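Local coordinates for HpcE (Thermus thermophilus, PDB 1WZO), which probably catalyses the isomerisation of 2-hydroxyhepta-2,4-diene-1,7-dioate, as a member of the fumarylacetoacetate hydrolase family, at residues Ile46-Ala54 against His184-Leu195. Numbering follows the deposited sequence.
Sequences ILGVALNYA and HTSRMLYSVAEL
Asn52 pairs with the backbone of Leu189 and Tyr190 in a loop-to-loop contact of the fumarylacetoacetate hydrolase fold. It joins the turn after strand 46-50 to the link between strand 178-184 and helix 192-200. The Asn52 side-chain amide meets both backbone polar groups of Tyr190. Asn52 OD1 accepts from Tyr190 N at 3.0 Å, the donor tilted from the carbonyl plane. Asn52 ND2 gives a straighter bond (165°) to Tyr190 O at 3.2 Å, on a lone pair of that oxygen and in the amide plane of Asn52. Asn52 CG lies anti to the backbone N (chi1 -164°), which places the amide beside Tyr190. ND2 also bonds Thr213 O, so the amide has three bonds and little freedom to flip. Asn52 O takes a third bond across the contact, from Leu189 N at 2.8 Å. An alanine here would probably leave Tyr190 N, Tyr190 O and Thr213 O without these mates, with the backbone bond to Leu189 N remaining. The Tyr53 ring packs against residues 184-188, with Met188 CA over one face and His184 O in plane at its edge, 3.4 Å from Tyr53 CE2. Ser191 and Glu194 form a capping box at the start of helix 192-200, and Glu194 makes a salt bridge with Arg64. In the first turn of that helix, Leu195 CD2 packs against Val49 CG2 at 3.7 Å.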
loop_
_atom_site.group_PDB
_atom_site.type_symbol
_atom_site.label_atom_id
_atom_site.label_comp_id
_atom_site.label_asym_id
_atom_site.label_seq_id
_atom_site.Cartn_x
_atom_site.Cartn_y
_atom_site.Cartn_z
ATOM N N ILE B 46 10.660 1.101 11.446
ATOM C CA ILE B 46 10.965 1.785 12.691
ATOM C C ILE B 46 12.217 1.228 13.346
ATOM O O ILE B 46 12.290 0.029 13.639
ATOM C CB ILE B 46 9.799 1.611 13.689
ATOM C CG1 ILE B 46 8.477 2.021 13.028
ATOM C CG2 ILE B 46 10.057 2.439 14.953
ATOM C CD1 ILE B 46 7.233 1.532 13.780
ATOM N N LEU B 47 13.198 2.097 13.586
ATOM C CA LEU B 47 14.431 1.698 14.255
ATOM C C LEU B 47 14.580 2.482 15.546
ATOM O O LEU B 47 14.249 3.664 15.599
ATOM C CB LEU B 47 15.660 1.976 13.390
ATOM C CG LEU B 47 15.831 1.184 12.094
ATOM C CD1 LEU B 47 15.047 1.864 10.985
ATOM C CD2 LEU B 47 17.309 1.124 11.720
ATOM N N GLY B 48 15.085 1.822 16.581
ATOM C CA GLY B 48 15.295 2.488 17.854
ATOM C C GLY B 48 16.768 2.388 18.201
ATOM O O GLY B 48 17.516 1.650 17.547
ATOM N N VAL B 49 17.201 3.135 19.214
ATOM C CA VAL B 49 18.597 3.098 19.635
ATOM C C VAL B 49 18.601 2.819 21.123
ATOM O O VAL B 49 17.902 3.482 21.883
ATOM C CB VAL B 49 19.305 4.444 19.372
ATOM C CG1 VAL B 49 20.805 4.308 19.605
ATOM C CG2 VAL B 49 19.032 4.898 17.957
ATOM N N ALA B 50 19.374 1.825 21.541
ATOM C CA ALA B 50 19.443 1.480 22.950
ATOM C C ALA B 50 20.597 2.246 23.587
ATOM O O ALA B 50 21.527 2.662 22.898
ATOM C CB ALA B 50 19.659 -0.023 23.114
ATOM N N LEU B 51 20.523 2.433 24.899
ATOM C CA LEU B 51 21.571 3.130 25.639
ATOM C C LEU B 51 22.023 4.419 24.962
ATOM O O LEU B 51 23.210 4.582 24.662
ATOM C CB LEU B 51 22.785 2.212 25.815
ATOM C CG LEU B 51 22.565 0.816 26.415
ATOM C CD1 LEU B 51 23.918 0.125 26.576
ATOM C CD2 LEU B 51 21.852 0.919 27.763
ATOM N N ASN B 52 21.085 5.334 24.720
ATOM C CA ASN B 52 21.429 6.599 24.083
ATOM C C ASN B 52 21.346 7.796 25.033
ATOM O O ASN B 52 21.364 8.942 24.591
ATOM C CB ASN B 52 20.539 6.851 22.863
ATOM C CG ASN B 52 21.097 7.932 21.961
ATOM O OD1 ASN B 52 22.298 7.968 21.707
ATOM N ND2 ASN B 52 20.231 8.809 21.461
ATOM N N TYR B 53 21.241 7.529 26.329
ATOM C CA TYR B 53 21.189 8.607 27.316
ATOM C C TYR B 53 22.119 8.333 28.486
ATOM O O TYR B 53 22.402 7.182 28.812
ATOM C CB TYR B 53 19.772 8.811 27.856
ATOM C CG TYR B 53 18.877 9.634 26.964
ATOM C CD1 TYR B 53 18.189 9.050 25.902
ATOM C CD2 TYR B 53 18.719 11.008 27.180
ATOM C CE1 TYR B 53 17.362 9.809 25.077
ATOM C CE2 TYR B 53 17.897 11.778 26.357
ATOM C CZ TYR B 53 17.221 11.172 25.308
ATOM O OH TYR B 53 16.409 11.927 24.487
ATOM N N ALA B 54 22.586 9.411 29.111
ATOM C CA ALA B 54 23.475 9.327 30.263
ATOM C C ALA B 54 22.789 8.588 31.410
ATOM O O ALA B 54 23.195 7.489 31.786
ATOM C CB ALA B 54 23.870 10.729 30.710
ATOM N N HIS B 184 15.601 15.239 29.318
ATOM C CA HIS B 184 15.794 16.278 28.319
ATOM C C HIS B 184 16.600 15.736 27.143
ATOM O O HIS B 184 17.619 15.073 27.332
ATOM C CB HIS B 184 16.493 17.482 28.958
ATOM C CG HIS B 184 16.323 18.751 28.186
ATOM N ND1 HIS B 184 17.188 19.136 27.184
ATOM C CD2 HIS B 184 15.350 19.691 28.225
ATOM C CE1 HIS B 184 16.752 20.257 26.638
ATOM N NE2 HIS B 184 15.638 20.614 27.250
ATOM N N THR B 185 16.149 16.031 25.930
ATOM C CA THR B 185 16.814 15.527 24.733
ATOM C C THR B 185 18.227 16.035 24.495
ATOM O O THR B 185 18.924 15.537 23.611
ATOM C CB THR B 185 15.970 15.790 23.465
ATOM O OG1 THR B 185 15.864 17.198 23.226
ATOM C CG2 THR B 185 14.572 15.200 23.632
ATOM N N SER B 186 18.662 17.015 25.280
ATOM C CA SER B 186 20.008 17.546 25.118
ATOM C C SER B 186 21.023 16.547 25.652
ATOM O O SER B 186 22.217 16.656 25.376
ATOM C CB SER B 186 20.155 18.877 25.865
ATOM O OG SER B 186 19.829 18.722 27.232
ATOM N N ARG B 187 20.540 15.570 26.410
ATOM C CA ARG B 187 21.405 14.553 26.999
ATOM C C ARG B 187 21.599 13.326 26.105
ATOM O O ARG B 187 22.191 12.331 26.519
ATOM C CB ARG B 187 20.849 14.144 28.362
ATOM C CG ARG B 187 20.767 15.321 29.327
ATOM C CD ARG B 187 19.864 15.035 30.508
ATOM N NE ARG B 187 19.645 16.241 31.303
ATOM C CZ ARG B 187 18.743 16.349 32.274
ATOM N NH1 ARG B 187 17.963 15.319 32.581
ATOM N NH2 ARG B 187 18.620 17.491 32.938
ATOM N N MET B 188 21.099 13.405 24.877
ATOM C CA MET B 188 21.258 12.316 23.912
ATOM C C MET B 188 22.749 12.117 23.653
ATOM O O MET B 188 23.473 13.090 23.440
ATOM C CB MET B 188 20.587 12.677 22.588
ATOM C CG MET B 188 19.268 12.005 22.334
ATOM S SD MET B 188 18.730 12.337 20.653
ATOM C CE MET B 188 17.063 12.893 20.946
ATOM N N LEU B 189 23.213 10.870 23.666
ATOM C CA LEU B 189 24.625 10.607 23.414
ATOM C C LEU B 189 24.904 10.839 21.938
ATOM O O LEU B 189 25.890 11.486 21.572
ATOM C CB LEU B 189 24.982 9.181 23.829
ATOM C CG LEU B 189 24.829 8.933 25.336
ATOM C CD1 LEU B 189 25.219 7.495 25.653
ATOM C CD2 LEU B 189 25.708 9.912 26.123
ATOM N N TYR B 190 24.030 10.299 21.096
ATOM C CA TYR B 190 24.118 10.484 19.654
ATOM C C TYR B 190 22.897 11.322 19.296
ATOM O O TYR B 190 21.773 10.961 19.639
ATOM C CB TYR B 190 24.033 9.153 18.899
ATOM C CG TYR B 190 25.320 8.362 18.829
ATOM C CD1 TYR B 190 25.615 7.380 19.774
ATOM C CD2 TYR B 190 26.236 8.584 17.802
ATOM C CE1 TYR B 190 26.793 6.635 19.693
ATOM C CE2 TYR B 190 27.415 7.846 17.712
ATOM C CZ TYR B 190 27.683 6.876 18.660
ATOM O OH TYR B 190 28.842 6.143 18.565
ATOM N N SER B 191 23.114 12.437 18.610
ATOM C CA SER B 191 22.010 13.310 18.231
ATOM C C SER B 191 21.179 12.700 17.111
ATOM O O SER B 191 21.583 11.719 16.481
ATOM C CB SER B 191 22.545 14.657 17.759
ATOM O OG SER B 191 23.279 14.514 16.555
ATOM N N VAL B 192 20.014 13.290 16.871
ATOM C CA VAL B 192 19.144 12.835 15.801
ATOM C C VAL B 192 19.944 12.880 14.498
ATOM O O VAL B 192 19.937 11.927 13.712
ATOM C CB VAL B 192 17.914 13.751 15.668
ATOM C CG1 VAL B 192 17.118 13.370 14.433
ATOM C CG2 VAL B 192 17.055 13.656 16.926
ATOM N N ALA B 193 20.643 13.991 14.275
ATOM C CA ALA B 193 21.451 14.149 13.066
ATOM C C ALA B 193 22.518 13.061 12.949
ATOM O O ALA B 193 22.710 12.494 11.883
ATOM C CB ALA B 193 22.108 15.528 13.045
ATOM N N GLU B 194 23.216 12.771 14.041
ATOM C CA GLU B 194 24.247 11.740 14.004
ATOM C C GLU B 194 23.661 10.348 13.759
ATOM O O GLU B 194 24.262 9.528 13.056
ATOM C CB GLU B 194 25.048 11.745 15.305
ATOM C CG GLU B 194 25.903 12.997 15.489
ATOM C CD GLU B 194 26.594 13.017 16.829
ATOM O OE1 GLU B 194 25.890 12.893 17.850
ATOM O OE2 GLU B 194 27.837 13.154 16.863
ATOM N N LEU B 195 22.495 10.085 14.342
ATOM C CA LEU B 195 21.826 8.798 14.180
ATOM C C LEU B 195 21.370 8.584 12.732
ATOM O O LEU B 195 21.562 7.503 12.163
ATOM C CB LEU B 195 20.626 8.706 15.135
ATOM C CG LEU B 195 20.966 8.595 16.626
ATOM C CD1 LEU B 195 19.710 8.729 17.466
ATOM C CD2 LEU B 195 21.643 7.246 16.891
#